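Local coordinates for protein CurH (Lyngbya majuscula, PDB 3KG7) that probably dehydrates beta-hydroxyacyl intermediates, as the dehydratase domain of the CurH module in the curacin polyketide synthase, at residues 54-59 against 198-203; 65-70 against 123-128; 71-76 against 118-123; 88-93 against 101-106; 232-237 against 276-281. All blocks are in the same frame, centred on the assembly; numbering follows the deposited sequence.

All five contacts belong to the double hotdog fold. Contact 1 is the buried one. It sets helix 52-62 against the chain entering helix 202-207, and it relies on apolar packing with no hydrogen bond across. The other four are antiparallel strand pairs, each partly buried. Contacts 2 and 3 pair strands 66-73 and 117-124 on either side of a corner at D70. Contact 4 adds the neighbouring hairpin. Contact 5 lies beyond strand 66-73, which bonds to strand 225-236. In all four, one face carries apolar groups toward helix 52-62. The other is more polar, though in contact 4 it also holds M91 and F106 and meets the second subunit. Surface character is plainest in contact 2.

Contact 1 (54-59 against 198-203); sequences YIAMTL and EPIHPV
A56 of helix 52-62 faces P202 at the start of helix 202-207, their CA atoms 5.4 Å apart, and one turn later L59 faces P199. In this double hotdog fold, the contact brings helix 52-62 against the loop that enters helix 202-207. No hydrogen bond crosses it; the packing is apolar and buried. The methyl of A56 points toward segment 198-203. Its CB sits 3.6 Å from P202 CD, and the same CB approaches I200 O at 3.3 Å. L59 and I200 run alongside each other in the same direction, with L59 CD1 3.9 Å from I200 CG2. I200 has CG1 anti to the backbone N (chi1 -168°), which leaves its CG2 branch to meet the leucine. P199 presents the tip of its ring to the helix backbone, and its CG is 3.7 Å from L59 O. M234 and L236 of strand 225-236 border this patch, M234 against L59 and L236 against P199 and I200. H201 turns away from helix 52-62 and caps helix 202-207 instead. W37 meets its ring edge-to-face. P202 CD lies over one face of the imidazole, toward the rim. H201 ND1 accepts the N-cap bond from V203 N at 3.1 Å, with the donor 26° out of the ring plane.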
# COMPACT_ATOMS: atom_id res chain seq x y z
N TYR C 54 -19.56 -1.95 2.08
CA TYR C 54 -18.40 -1.16 2.47
C TYR C 54 -18.39 -0.83 3.95
O TYR C 54 -17.33 -0.74 4.56
CB TYR C 54 -18.27 0.09 1.58
CG TYR C 54 -18.34 -0.28 0.12
CD1 TYR C 54 -17.42 -1.16 -0.44
CD2 TYR C 54 -19.35 0.24 -0.70
CE1 TYR C 54 -17.50 -1.52 -1.78
CE2 TYR C 54 -19.41 -0.10 -2.04
CZ TYR C 54 -18.50 -0.98 -2.57
OH TYR C 54 -18.56 -1.32 -3.89
N ILE C 55 -19.59 -0.68 4.53
CA ILE C 55 -19.71 -0.51 5.97
C ILE C 55 -19.20 -1.77 6.64
O ILE C 55 -18.40 -1.71 7.58
CB ILE C 55 -21.16 -0.21 6.43
CG1 ILE C 55 -21.79 0.90 5.58
CG2 ILE C 55 -21.16 0.18 7.91
CD1 ILE C 55 -23.29 1.04 5.73
N ALA C 56 -19.66 -2.92 6.14
CA ALA C 56 -19.21 -4.23 6.60
C ALA C 56 -17.69 -4.30 6.59
O ALA C 56 -17.09 -4.71 7.59
CB ALA C 56 -19.77 -5.30 5.72
N MSE C 57 -17.09 -3.89 5.47
CA MSE C 57 -15.64 -3.95 5.31
C MSE C 57 -14.91 -3.08 6.32
O MSE C 57 -13.92 -3.50 6.93
CB MSE C 57 -15.24 -3.55 3.89
CG MSE C 57 -15.65 -4.55 2.85
SE MSE C 57 -15.14 -3.96 1.07
CE MSE C 57 -13.27 -4.48 1.05
N THR C 58 -15.41 -1.87 6.50
CA THR C 58 -14.81 -0.91 7.41
C THR C 58 -14.89 -1.44 8.84
O THR C 58 -13.90 -1.38 9.60
CB THR C 58 -15.48 0.47 7.30
OG1 THR C 58 -15.34 0.96 5.96
CG2 THR C 58 -14.82 1.45 8.27
N LEU C 59 -16.06 -1.97 9.20
CA LEU C 59 -16.25 -2.58 10.50
C LEU C 59 -15.30 -3.75 10.70
O LEU C 59 -14.82 -3.97 11.80
CB LEU C 59 -17.70 -3.02 10.70
CG LEU C 59 -18.79 -1.96 10.75
CD1 LEU C 59 -20.12 -2.63 10.48
CD2 LEU C 59 -18.80 -1.24 12.08
N GLU C 198 -15.54 -11.86 10.37
CA GLU C 198 -15.91 -10.45 10.29
C GLU C 198 -17.20 -10.19 11.10
O GLU C 198 -18.09 -11.05 11.14
CB GLU C 198 -16.01 -9.98 8.83
CG GLU C 198 -17.19 -10.52 7.99
CD GLU C 198 -17.12 -12.02 7.71
OE1 GLU C 198 -16.17 -12.47 7.04
OE2 GLU C 198 -18.04 -12.74 8.16
N PRO C 199 -17.32 -9.01 11.74
CA PRO C 199 -18.47 -8.74 12.62
C PRO C 199 -19.80 -8.97 11.92
O PRO C 199 -20.72 -9.56 12.51
CB PRO C 199 -18.33 -7.26 12.97
CG PRO C 199 -16.93 -6.89 12.63
CD PRO C 199 -16.38 -7.87 11.67
N ILE C 200 -19.91 -8.49 10.69
CA ILE C 200 -21.14 -8.61 9.90
C ILE C 200 -20.82 -8.66 8.41
O ILE C 200 -20.16 -7.77 7.87
CB ILE C 200 -22.15 -7.47 10.21
CG1 ILE C 200 -23.53 -7.77 9.61
CG2 ILE C 200 -21.64 -6.12 9.73
CD1 ILE C 200 -24.63 -6.84 10.12
N HIS C 201 -21.27 -9.73 7.75
CA HIS C 201 -21.05 -9.87 6.33
C HIS C 201 -21.95 -8.91 5.57
O HIS C 201 -23.09 -8.68 5.98
CB HIS C 201 -21.35 -11.30 5.88
CG HIS C 201 -20.90 -11.59 4.49
ND1 HIS C 201 -21.71 -11.39 3.39
CD2 HIS C 201 -19.71 -12.02 4.01
CE1 HIS C 201 -21.04 -11.71 2.29
NE2 HIS C 201 -19.83 -12.09 2.64
N PRO C 202 -21.44 -8.35 4.45
CA PRO C 202 -22.24 -7.52 3.54
C PRO C 202 -23.68 -7.99 3.36
O PRO C 202 -24.61 -7.20 3.52
CB PRO C 202 -21.48 -7.66 2.22
CG PRO C 202 -20.05 -7.77 2.63
CD PRO C 202 -20.05 -8.48 3.97
N VAL C 203 -23.88 -9.27 3.05
CA VAL C 203 -25.22 -9.83 2.86
C VAL C 203 -26.12 -9.63 4.08
O VAL C 203 -27.26 -9.17 3.96
CB VAL C 203 -25.16 -11.30 2.46
CG1 VAL C 203 -26.52 -11.96 2.54
CG2 VAL C 203 -24.55 -11.43 1.06

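Contact 2 (65-70 against 123-128); sequences PAAVED and SVSENP
V68 and V124 form a non-hydrogen-bonded antiparallel pair, and E69 with S123 form the hydrogen-bonded pair beside it. This backbone pairing is the tight part. E69 N gives to S123 O at 2.7 Å, and S123 N returns a bond to E69 O at 2.9 Å. Two residues on, S125 N gives to A67 O at 2.8 Å. V68 keeps CG1 anti to its own N (chi1 -168°), and this branch reaches the partner backbone, with CG1 3.4 Å from S123 O. The valines occupy the inner face of the sheet, where L59 touches V68 and T58 touches V124. On the other face the side chains of E69 and S123 are partly exposed. E69 extends along this face and ends beside S125, and its OE1 forms a salt bridge with K100. Its OE2 is 3.4 Å from S125 OG, a weak hydrogen bond at best, its proton not settled. OE2 also lies close to OE1 of E233, a like charge that K100 probably offsets. Beyond V124 segment 123-128 leaves the strand. S125 OG accepts from N127 N at 3.3 Å, which makes an ST turn. A67 CB packs on S125 CB at 3.8 Å, while the loose end at N127 and P128 is exposed. A sheet whose inner face packs on a central helix is the hallmark of the hotdog fold.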
# COMPACT_ATOMS: atom_id res chain seq x y z
N PRO C 65 -16.79 -2.97 19.29
CA PRO C 65 -17.81 -1.96 18.97
C PRO C 65 -17.23 -0.77 18.21
O PRO C 65 -16.09 -0.36 18.45
CB PRO C 65 -18.33 -1.52 20.34
CG PRO C 65 -17.77 -2.50 21.33
CD PRO C 65 -16.50 -2.99 20.73
N ALA C 66 -18.02 -0.23 17.29
CA ALA C 66 -17.61 0.86 16.42
C ALA C 66 -18.84 1.58 15.92
O ALA C 66 -19.95 1.05 15.94
CB ALA C 66 -16.81 0.35 15.23
N ALA C 67 -18.62 2.81 15.45
CA ALA C 67 -19.66 3.64 14.89
C ALA C 67 -19.14 4.25 13.60
O ALA C 67 -18.01 4.73 13.55
CB ALA C 67 -20.04 4.72 15.87
N VAL C 68 -19.94 4.21 12.55
CA VAL C 68 -19.52 4.74 11.25
C VAL C 68 -20.49 5.81 10.81
O VAL C 68 -21.70 5.58 10.79
CB VAL C 68 -19.42 3.65 10.17
CG1 VAL C 68 -18.71 4.19 8.95
CG2 VAL C 68 -18.64 2.44 10.71
N GLU C 69 -19.97 6.98 10.47
CA GLU C 69 -20.84 8.12 10.18
C GLU C 69 -20.56 8.77 8.83
O GLU C 69 -19.50 8.57 8.24
CB GLU C 69 -20.83 9.13 11.33
CG GLU C 69 -19.47 9.48 11.90
CD GLU C 69 -19.55 10.06 13.30
OE1 GLU C 69 -18.88 11.08 13.57
OE2 GLU C 69 -20.29 9.50 14.15
N ASP C 70 -21.53 9.56 8.36
CA ASP C 70 -21.48 10.25 7.06
C ASP C 70 -21.06 9.33 5.92
O ASP C 70 -20.06 9.56 5.24
CB ASP C 70 -20.57 11.48 7.12
CG ASP C 70 -20.96 12.43 8.24
OD1 ASP C 70 -20.52 12.20 9.39
OD2 ASP C 70 -21.69 13.40 7.95
N SER C 123 -16.72 8.03 7.60
CA SER C 123 -15.83 8.26 8.72
C SER C 123 -16.12 7.27 9.82
O SER C 123 -17.29 7.03 10.17
CB SER C 123 -15.99 9.68 9.26
OG SER C 123 -15.20 10.62 8.54
N VAL C 124 -15.06 6.67 10.35
CA VAL C 124 -15.14 5.92 11.59
C VAL C 124 -15.17 6.96 12.71
O VAL C 124 -14.29 7.82 12.78
CB VAL C 124 -13.92 5.00 11.74
CG1 VAL C 124 -14.03 4.13 12.99
CG2 VAL C 124 -13.78 4.14 10.50
N SER C 125 -16.19 6.91 13.55
CA SER C 125 -16.30 7.82 14.69
C SER C 125 -15.14 7.60 15.67
O SER C 125 -14.66 6.48 15.82
CB SER C 125 -17.64 7.63 15.39
OG SER C 125 -17.86 8.62 16.39
N GLU C 126 -14.68 8.66 16.33
CA GLU C 126 -13.65 8.52 17.36
C GLU C 126 -14.26 8.02 18.66
O GLU C 126 -13.55 7.66 19.60
CB GLU C 126 -12.88 9.83 17.60
CG GLU C 126 -13.63 10.89 18.41
CD GLU C 126 -14.52 11.78 17.55
OE1 GLU C 126 -14.49 11.65 16.31
OE2 GLU C 126 -15.26 12.61 18.13
N ASN C 127 -15.59 8.00 18.69
CA ASN C 127 -16.33 7.59 19.87
C ASN C 127 -17.06 6.28 19.68
O ASN C 127 -17.98 6.19 18.87
CB ASN C 127 -17.34 8.66 20.29
CG ASN C 127 -16.72 9.71 21.17
OD1 ASN C 127 -16.34 9.43 22.30
ND2 ASN C 127 -16.61 10.93 20.64
N PRO C 128 -16.65 5.25 20.44
CA PRO C 128 -17.45 4.04 20.56
C PRO C 128 -18.90 4.41 20.83
O PRO C 128 -19.16 5.30 21.64
CB PRO C 128 -16.85 3.35 21.79
CG PRO C 128 -15.89 4.36 22.41
CD PRO C 128 -15.43 5.17 21.25

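Contact 3 (71-76 against 118-123); sequences INFQQP and QHASMS
I71 and M122 cross obliquely at one end of the contact, with I71 CG1 against M122 CB at 3.6 Å. The selenomethionine bends at chi2 and chi3, and its CE comes near I71 CG2. Next along this face, F73 turns a ring edge to A120, and CD1 lies 4.4 Å from A120 CB. Helix 52-62 lies against this face: I55 touches I71, Y54 touches A120 and T58 touches M122. N72 and S121 look out on the other face and are the hydrogen-bonded pair. N72 N gives to S121 O, and S121 N gives to N72 O. Q74 follows them. Its chain folds at chi2 (74°) and lays the amide back along the other strand, with NE2 3.7 Å from S121 OG. Its backbone N gives to H119 O at 3.0 Å. Strands 66-73 and 117-124 are neighbours in the sheet of the first hotdog. The second strand carries a classic bulge, in which H119 and A120 both face V105 of strand 101-109. H119 then turns its ring back to segment 71-76. Q75 O lies at the ring edge, in plane, and accepts from H119 ND1 at 2.6 Å. The donor stands above the plane of that carbonyl. NE2 on the same ring is hydrogen-bonded to OG of S107, so both ring nitrogens have partners. Q118 lies on the outer face and stays extended. Its NE2 gives to A120 O at 3.1 Å, with the acceptor in the plane of the amide.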
# COMPACT_ATOMS: atom_id res chain seq x y z
N ILE C 71 -21.85 8.27 5.73
CA ILE C 71 -21.59 7.26 4.72
C ILE C 71 -22.25 7.70 3.42
O ILE C 71 -23.43 8.04 3.41
CB ILE C 71 -22.13 5.87 5.14
CG1 ILE C 71 -21.52 5.43 6.48
CG2 ILE C 71 -21.83 4.84 4.04
CD1 ILE C 71 -22.35 4.41 7.24
N ASN C 72 -21.47 7.71 2.34
CA ASN C 72 -22.00 7.98 1.00
C ASN C 72 -21.61 6.92 -0.01
O ASN C 72 -20.47 6.40 0.00
CB ASN C 72 -21.56 9.34 0.48
CG ASN C 72 -21.77 10.45 1.49
OD1 ASN C 72 -21.06 10.51 2.51
ND2 ASN C 72 -22.72 11.34 1.21
N PHE C 73 -22.55 6.58 -0.88
CA PHE C 73 -22.26 5.69 -1.99
C PHE C 73 -22.31 6.47 -3.29
O PHE C 73 -23.28 7.19 -3.56
CB PHE C 73 -23.24 4.52 -2.04
CG PHE C 73 -23.54 3.94 -0.70
CD1 PHE C 73 -22.54 3.33 0.05
CD2 PHE C 73 -24.83 4.00 -0.18
CE1 PHE C 73 -22.81 2.80 1.31
CE2 PHE C 73 -25.12 3.47 1.08
CZ PHE C 73 -24.11 2.86 1.82
N GLN C 74 -21.25 6.34 -4.07
CA GLN C 74 -21.15 6.97 -5.37
C GLN C 74 -21.58 5.93 -6.42
O GLN C 74 -22.65 5.32 -6.30
CB GLN C 74 -19.73 7.49 -5.60
CG GLN C 74 -19.29 8.60 -4.63
CD GLN C 74 -18.98 8.10 -3.22
OE1 GLN C 74 -18.09 7.27 -3.02
NE2 GLN C 74 -19.71 8.61 -2.23
N GLN C 75 -20.75 5.71 -7.45
CA GLN C 75 -21.10 4.70 -8.45
C GLN C 75 -20.92 3.28 -7.89
O GLN C 75 -20.02 3.03 -7.09
CB GLN C 75 -20.35 4.90 -9.77
CG GLN C 75 -18.99 5.57 -9.67
CD GLN C 75 -18.55 6.20 -10.99
OE1 GLN C 75 -19.23 6.07 -12.02
NE2 GLN C 75 -17.41 6.88 -10.96
N PRO C 76 -21.83 2.37 -8.28
CA PRO C 76 -21.73 0.97 -7.87
C PRO C 76 -20.54 0.22 -8.48
O PRO C 76 -20.11 0.54 -9.59
CB PRO C 76 -23.04 0.35 -8.39
CG PRO C 76 -23.50 1.27 -9.45
CD PRO C 76 -23.03 2.63 -9.10
N GLN C 118 -14.69 5.73 -7.61
CA GLN C 118 -14.99 5.65 -6.19
C GLN C 118 -16.39 5.07 -5.96
O GLN C 118 -17.33 5.38 -6.69
CB GLN C 118 -14.85 7.02 -5.52
CG GLN C 118 -14.55 6.94 -4.02
CD GLN C 118 -14.61 8.29 -3.32
OE1 GLN C 118 -14.28 9.32 -3.90
NE2 GLN C 118 -15.04 8.28 -2.05
N HIS C 119 -16.51 4.22 -4.95
CA HIS C 119 -17.78 3.59 -4.66
C HIS C 119 -18.37 4.03 -3.32
O HIS C 119 -19.59 4.07 -3.15
CB HIS C 119 -17.63 2.07 -4.73
CG HIS C 119 -17.09 1.60 -6.04
ND1 HIS C 119 -17.82 1.66 -7.21
CD2 HIS C 119 -15.88 1.07 -6.37
CE1 HIS C 119 -17.08 1.19 -8.21
NE2 HIS C 119 -15.91 0.83 -7.72
N ALA C 120 -17.49 4.39 -2.39
CA ALA C 120 -17.92 4.75 -1.04
C ALA C 120 -16.96 5.67 -0.29
O ALA C 120 -15.74 5.66 -0.53
CB ALA C 120 -18.19 3.49 -0.23
N SER C 121 -17.52 6.48 0.61
CA SER C 121 -16.75 7.25 1.58
C SER C 121 -17.49 7.23 2.91
O SER C 121 -18.72 7.15 2.94
CB SER C 121 -16.58 8.69 1.11
OG SER C 121 -17.84 9.28 0.85
N MSE C 122 -16.74 7.30 4.00
CA MSE C 122 -17.33 7.40 5.34
C MSE C 122 -16.26 7.74 6.38
O MSE C 122 -15.07 7.74 6.08
CB MSE C 122 -18.04 6.10 5.73
CG MSE C 122 -17.12 4.92 5.96
SE MSE C 122 -17.90 3.24 5.37
CE MSE C 122 -17.95 3.59 3.45
N SER C 123 -16.72 8.03 7.60
CA SER C 123 -15.83 8.26 8.72
C SER C 123 -16.12 7.27 9.82
O SER C 123 -17.29 7.03 10.17
CB SER C 123 -15.99 9.68 9.26
OG SER C 123 -15.20 10.62 8.54

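Contact 4 (88-93 against 101-106); sequences TQLMLH and QFVEVF
H93 lays its imidazole beside F102. The two rings are offset, with little face shared: their planes are 28° apart and their centroids 5.4 Å. M91 CG covers one face of the H93 ring near its rim. Two groups meet its edge. One is the F102 carbonyl, which takes a weak bond from H93 ND1 at 3.0 Å as well as the strand bond from H93 N. The other is the E104 carboxylate, with H93 CE1 3.3 Å from E104 OE2 and the two planes 77° apart. The F106 ring has E104 CG at its edge, in plane. Between the strands, Q89 with F106 and M91 with E104 are hydrogen-bonded pairs. The opposite face is apolar. L90 has CG anti to its backbone N (chi1 -177°) and spans two valines. Its CD2 packs on V103 CG1 at 3.8 Å. Its CG lies 3.9 Å from V105 CG2. L92 CD1 touches the other branch of V103, CG2, at 3.7 Å. M57 and T58 of helix 52-62 pack on L90. On the outer face the buried Q89 amide bonds to the second subunit, with NE2 to E17 O and OE1 to A19 N of that chain. The contact is an antiparallel beta hairpin of the first hotdog, with its inner face on the helix and its outer face partly at the dimer interface.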
# COMPACT_ATOMS: atom_id res chain seq x y z
N THR C 88 -9.71 -3.68 -6.34
CA THR C 88 -10.41 -2.89 -5.35
C THR C 88 -9.50 -2.46 -4.20
O THR C 88 -8.63 -3.21 -3.79
CB THR C 88 -11.62 -3.68 -4.82
OG1 THR C 88 -12.30 -4.29 -5.93
CG2 THR C 88 -12.58 -2.78 -4.07
N GLN C 89 -9.69 -1.24 -3.70
CA GLN C 89 -8.86 -0.70 -2.63
C GLN C 89 -9.72 0.04 -1.62
O GLN C 89 -10.44 0.98 -1.98
CB GLN C 89 -7.79 0.23 -3.18
CG GLN C 89 -6.66 -0.48 -3.90
CD GLN C 89 -5.45 0.40 -4.16
OE1 GLN C 89 -5.42 1.56 -3.75
NE2 GLN C 89 -4.45 -0.15 -4.84
N LEU C 90 -9.66 -0.39 -0.36
CA LEU C 90 -10.28 0.33 0.74
C LEU C 90 -9.16 1.05 1.48
O LEU C 90 -8.23 0.41 1.97
CB LEU C 90 -11.02 -0.62 1.67
CG LEU C 90 -11.80 -0.00 2.84
CD1 LEU C 90 -12.97 -0.89 3.25
CD2 LEU C 90 -10.89 0.27 4.04
N MSE C 91 -9.26 2.38 1.54
CA MSE C 91 -8.22 3.19 2.14
C MSE C 91 -8.69 3.74 3.49
O MSE C 91 -9.68 4.47 3.58
CB MSE C 91 -7.82 4.30 1.16
CG MSE C 91 -6.82 5.34 1.67
SE MSE C 91 -4.96 4.71 1.82
CE MSE C 91 -4.09 6.21 0.90
N LEU C 92 -7.98 3.35 4.55
CA LEU C 92 -8.31 3.78 5.90
C LEU C 92 -7.30 4.82 6.33
O LEU C 92 -6.13 4.51 6.56
CB LEU C 92 -8.29 2.58 6.85
CG LEU C 92 -8.37 2.76 8.37
CD1 LEU C 92 -9.77 3.16 8.76
CD2 LEU C 92 -7.99 1.47 9.05
N HIS C 93 -7.75 6.06 6.41
CA HIS C 93 -6.82 7.16 6.66
C HIS C 93 -6.35 7.20 8.10
O HIS C 93 -6.97 6.61 8.99
CB HIS C 93 -7.42 8.49 6.24
CG HIS C 93 -7.60 8.60 4.76
ND1 HIS C 93 -8.76 8.21 4.13
CD2 HIS C 93 -6.76 9.04 3.79
CE1 HIS C 93 -8.64 8.42 2.83
NE2 HIS C 93 -7.44 8.91 2.60
N GLN C 101 -11.35 8.59 11.59
CA GLN C 101 -10.63 7.96 10.48
C GLN C 101 -11.50 7.99 9.23
O GLN C 101 -12.58 7.40 9.19
CB GLN C 101 -10.26 6.50 10.80
CG GLN C 101 -9.30 6.31 11.97
CD GLN C 101 -9.35 4.88 12.53
OE1 GLN C 101 -8.47 4.06 12.26
NE2 GLN C 101 -10.40 4.58 13.29
N PHE C 102 -11.02 8.69 8.21
CA PHE C 102 -11.71 8.74 6.93
C PHE C 102 -11.48 7.42 6.19
O PHE C 102 -10.39 6.84 6.26
CB PHE C 102 -11.23 9.94 6.11
CG PHE C 102 -12.10 10.26 4.94
CD1 PHE C 102 -13.47 10.41 5.09
CD2 PHE C 102 -11.54 10.45 3.67
CE1 PHE C 102 -14.28 10.71 3.99
CE2 PHE C 102 -12.33 10.77 2.58
CZ PHE C 102 -13.70 10.90 2.73
N VAL C 103 -12.51 6.93 5.50
CA VAL C 103 -12.41 5.69 4.74
C VAL C 103 -12.95 5.93 3.34
O VAL C 103 -13.99 6.59 3.17
CB VAL C 103 -13.22 4.55 5.40
CG1 VAL C 103 -13.19 3.28 4.54
CG2 VAL C 103 -12.71 4.25 6.82
N GLU C 104 -12.25 5.43 2.33
CA GLU C 104 -12.76 5.51 0.96
C GLU C 104 -12.48 4.23 0.19
O GLU C 104 -11.45 3.60 0.40
CB GLU C 104 -12.23 6.76 0.25
CG GLU C 104 -10.73 6.95 0.34
CD GLU C 104 -10.27 8.34 -0.10
OE1 GLU C 104 -11.08 9.29 -0.11
OE2 GLU C 104 -9.07 8.48 -0.42
N VAL C 105 -13.44 3.84 -0.65
CA VAL C 105 -13.34 2.61 -1.44
C VAL C 105 -13.31 2.94 -2.93
O VAL C 105 -14.23 3.58 -3.45
CB VAL C 105 -14.51 1.65 -1.15
CG1 VAL C 105 -14.50 0.45 -2.12
CG2 VAL C 105 -14.49 1.18 0.32
N PHE C 106 -12.24 2.52 -3.59
CA PHE C 106 -12.05 2.72 -5.03
C PHE C 106 -11.90 1.38 -5.73
O PHE C 106 -11.45 0.40 -5.11
CB PHE C 106 -10.77 3.52 -5.28
CG PHE C 106 -10.86 4.98 -4.92
CD1 PHE C 106 -10.98 5.95 -5.91
CD2 PHE C 106 -10.80 5.40 -3.59
CE1 PHE C 106 -11.06 7.31 -5.58
CE2 PHE C 106 -10.89 6.75 -3.25
CZ PHE C 106 -11.02 7.71 -4.25

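Contact 5 (232-237 against 276-281); sequences KEMTLS and GRINGF
E233 and N279 exchange two backbone bonds. N279 N gives to E233 O at 2.7 Å, and E233 N gives to N279 O over a longer distance. T235 and R277 do the same, with T235 N giving to R277 O and R277 N giving to T235 O. The alternate residues of strand 225-236 bond the other way. K232, M234 and L236 pair through their backbones with D70, V68 and A66. Both edges of this strand are therefore used. The edge bonded to strand 66-73 probably forms the junction between the two hotdogs, and this contact lies on the second side of it. Where strand 225-236 turns a corner, K232 and E233 both face N279, a classic beta bulge. At the same end of the contact, where strand 274-286 turns a corner, G280 has a positive phi, and G280 and F281 both face Y263 in a G1 bulge. The polar atoms of G280 are met there: its N bonds to OD1 of D264, and its O to OG1 of T282. S237 OG has F275 O as partner. On the polar face T235 and R277 run alongside each other. T235 holds OG1 between its N and carbonyl carbon (chi1 68°), which sets OG1 3.4 Å from R277 CG. The inner face is apolar. M234 CG packs on I278 CG1 at 3.5 Å. I55 and L59 of helix 52-62 touch M234. L236 CD1 lies 4.2 Å from G276 CA.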
# COMPACT_ATOMS: atom_id res chain seq x y z
N LYS C 232 -26.67 8.08 7.48
CA LYS C 232 -26.21 9.03 8.48
C LYS C 232 -25.25 8.37 9.46
O LYS C 232 -24.11 8.81 9.60
CB LYS C 232 -27.41 9.65 9.21
CG LYS C 232 -27.06 10.48 10.45
CD LYS C 232 -26.63 11.91 10.12
CE LYS C 232 -26.20 12.64 11.38
NZ LYS C 232 -26.14 14.11 11.17
N GLU C 233 -25.70 7.31 10.12
CA GLU C 233 -24.88 6.61 11.11
C GLU C 233 -25.19 5.12 11.11
O GLU C 233 -26.32 4.70 10.85
CB GLU C 233 -25.08 7.21 12.52
CG GLU C 233 -24.40 6.44 13.66
CD GLU C 233 -23.56 7.32 14.58
OE1 GLU C 233 -23.07 8.38 14.12
OE2 GLU C 233 -23.36 6.95 15.77
N MSE C 234 -24.16 4.32 11.39
CA MSE C 234 -24.32 2.89 11.58
C MSE C 234 -23.44 2.47 12.76
O MSE C 234 -22.23 2.70 12.76
CB MSE C 234 -23.96 2.12 10.31
CG MSE C 234 -24.71 0.79 10.15
SE MSE C 234 -23.77 -0.75 10.88
CE MSE C 234 -25.25 -1.89 11.43
N THR C 235 -24.06 1.88 13.77
CA THR C 235 -23.31 1.40 14.93
C THR C 235 -23.49 -0.10 15.08
O THR C 235 -24.55 -0.64 14.76
CB THR C 235 -23.78 2.04 16.24
OG1 THR C 235 -25.11 1.59 16.54
CG2 THR C 235 -23.74 3.56 16.13
N LEU C 236 -22.46 -0.76 15.58
CA LEU C 236 -22.55 -2.17 15.91
C LEU C 236 -21.70 -2.45 17.15
O LEU C 236 -20.51 -2.10 17.19
CB LEU C 236 -22.10 -3.02 14.72
CG LEU C 236 -22.21 -4.54 14.90
CD1 LEU C 236 -23.67 -4.97 15.12
CD2 LEU C 236 -21.58 -5.26 13.73
N SER C 237 -22.31 -3.06 18.16
CA SER C 237 -21.65 -3.29 19.45
C SER C 237 -20.84 -4.58 19.46
O SER C 237 -19.77 -4.63 20.08
CB SER C 237 -22.64 -3.33 20.60
OG SER C 237 -23.50 -2.21 20.57
N GLY C 276 -27.06 -3.15 17.53
CA GLY C 276 -26.61 -2.31 16.43
C GLY C 276 -27.76 -1.55 15.83
O GLY C 276 -28.92 -1.90 16.03
N ARG C 277 -27.45 -0.48 15.09
CA ARG C 277 -28.49 0.27 14.40
C ARG C 277 -27.97 0.98 13.16
O ARG C 277 -26.78 1.26 13.04
CB ARG C 277 -29.18 1.28 15.34
CG ARG C 277 -28.30 2.43 15.81
CD ARG C 277 -29.08 3.36 16.73
NE ARG C 277 -30.35 3.76 16.13
CZ ARG C 277 -31.38 4.27 16.81
NH1 ARG C 277 -31.30 4.45 18.12
NH2 ARG C 277 -32.49 4.61 16.17
N ILE C 278 -28.89 1.23 12.23
CA ILE C 278 -28.62 1.97 11.01
C ILE C 278 -29.57 3.16 10.98
O ILE C 278 -30.79 2.98 10.93
CB ILE C 278 -28.84 1.09 9.74
CG1 ILE C 278 -28.02 -0.20 9.83
CG2 ILE C 278 -28.49 1.86 8.46
CD1 ILE C 278 -28.58 -1.34 9.05
N ASN C 279 -29.00 4.36 11.04
CA ASN C 279 -29.80 5.60 11.02
C ASN C 279 -29.70 6.36 9.71
O ASN C 279 -28.61 6.53 9.15
CB ASN C 279 -29.43 6.53 12.18
CG ASN C 279 -29.69 5.90 13.53
OD1 ASN C 279 -30.83 5.64 13.89
ND2 ASN C 279 -28.62 5.66 14.28
N GLY C 280 -30.84 6.83 9.23
CA GLY C 280 -30.90 7.64 8.02
C GLY C 280 -30.53 6.90 6.76
O GLY C 280 -29.94 7.49 5.85
N PHE C 281 -30.87 5.61 6.71
CA PHE C 281 -30.64 4.78 5.52
C PHE C 281 -31.45 5.32 4.35
O PHE C 281 -32.68 5.15 4.30
CB PHE C 281 -30.99 3.31 5.79
CG PHE C 281 -30.69 2.39 4.62
CD1 PHE C 281 -31.72 1.90 3.82
CD2 PHE C 281 -29.38 2.01 4.33
CE1 PHE C 281 -31.45 1.05 2.73
CE2 PHE C 281 -29.10 1.15 3.24
CZ PHE C 281 -30.14 0.67 2.45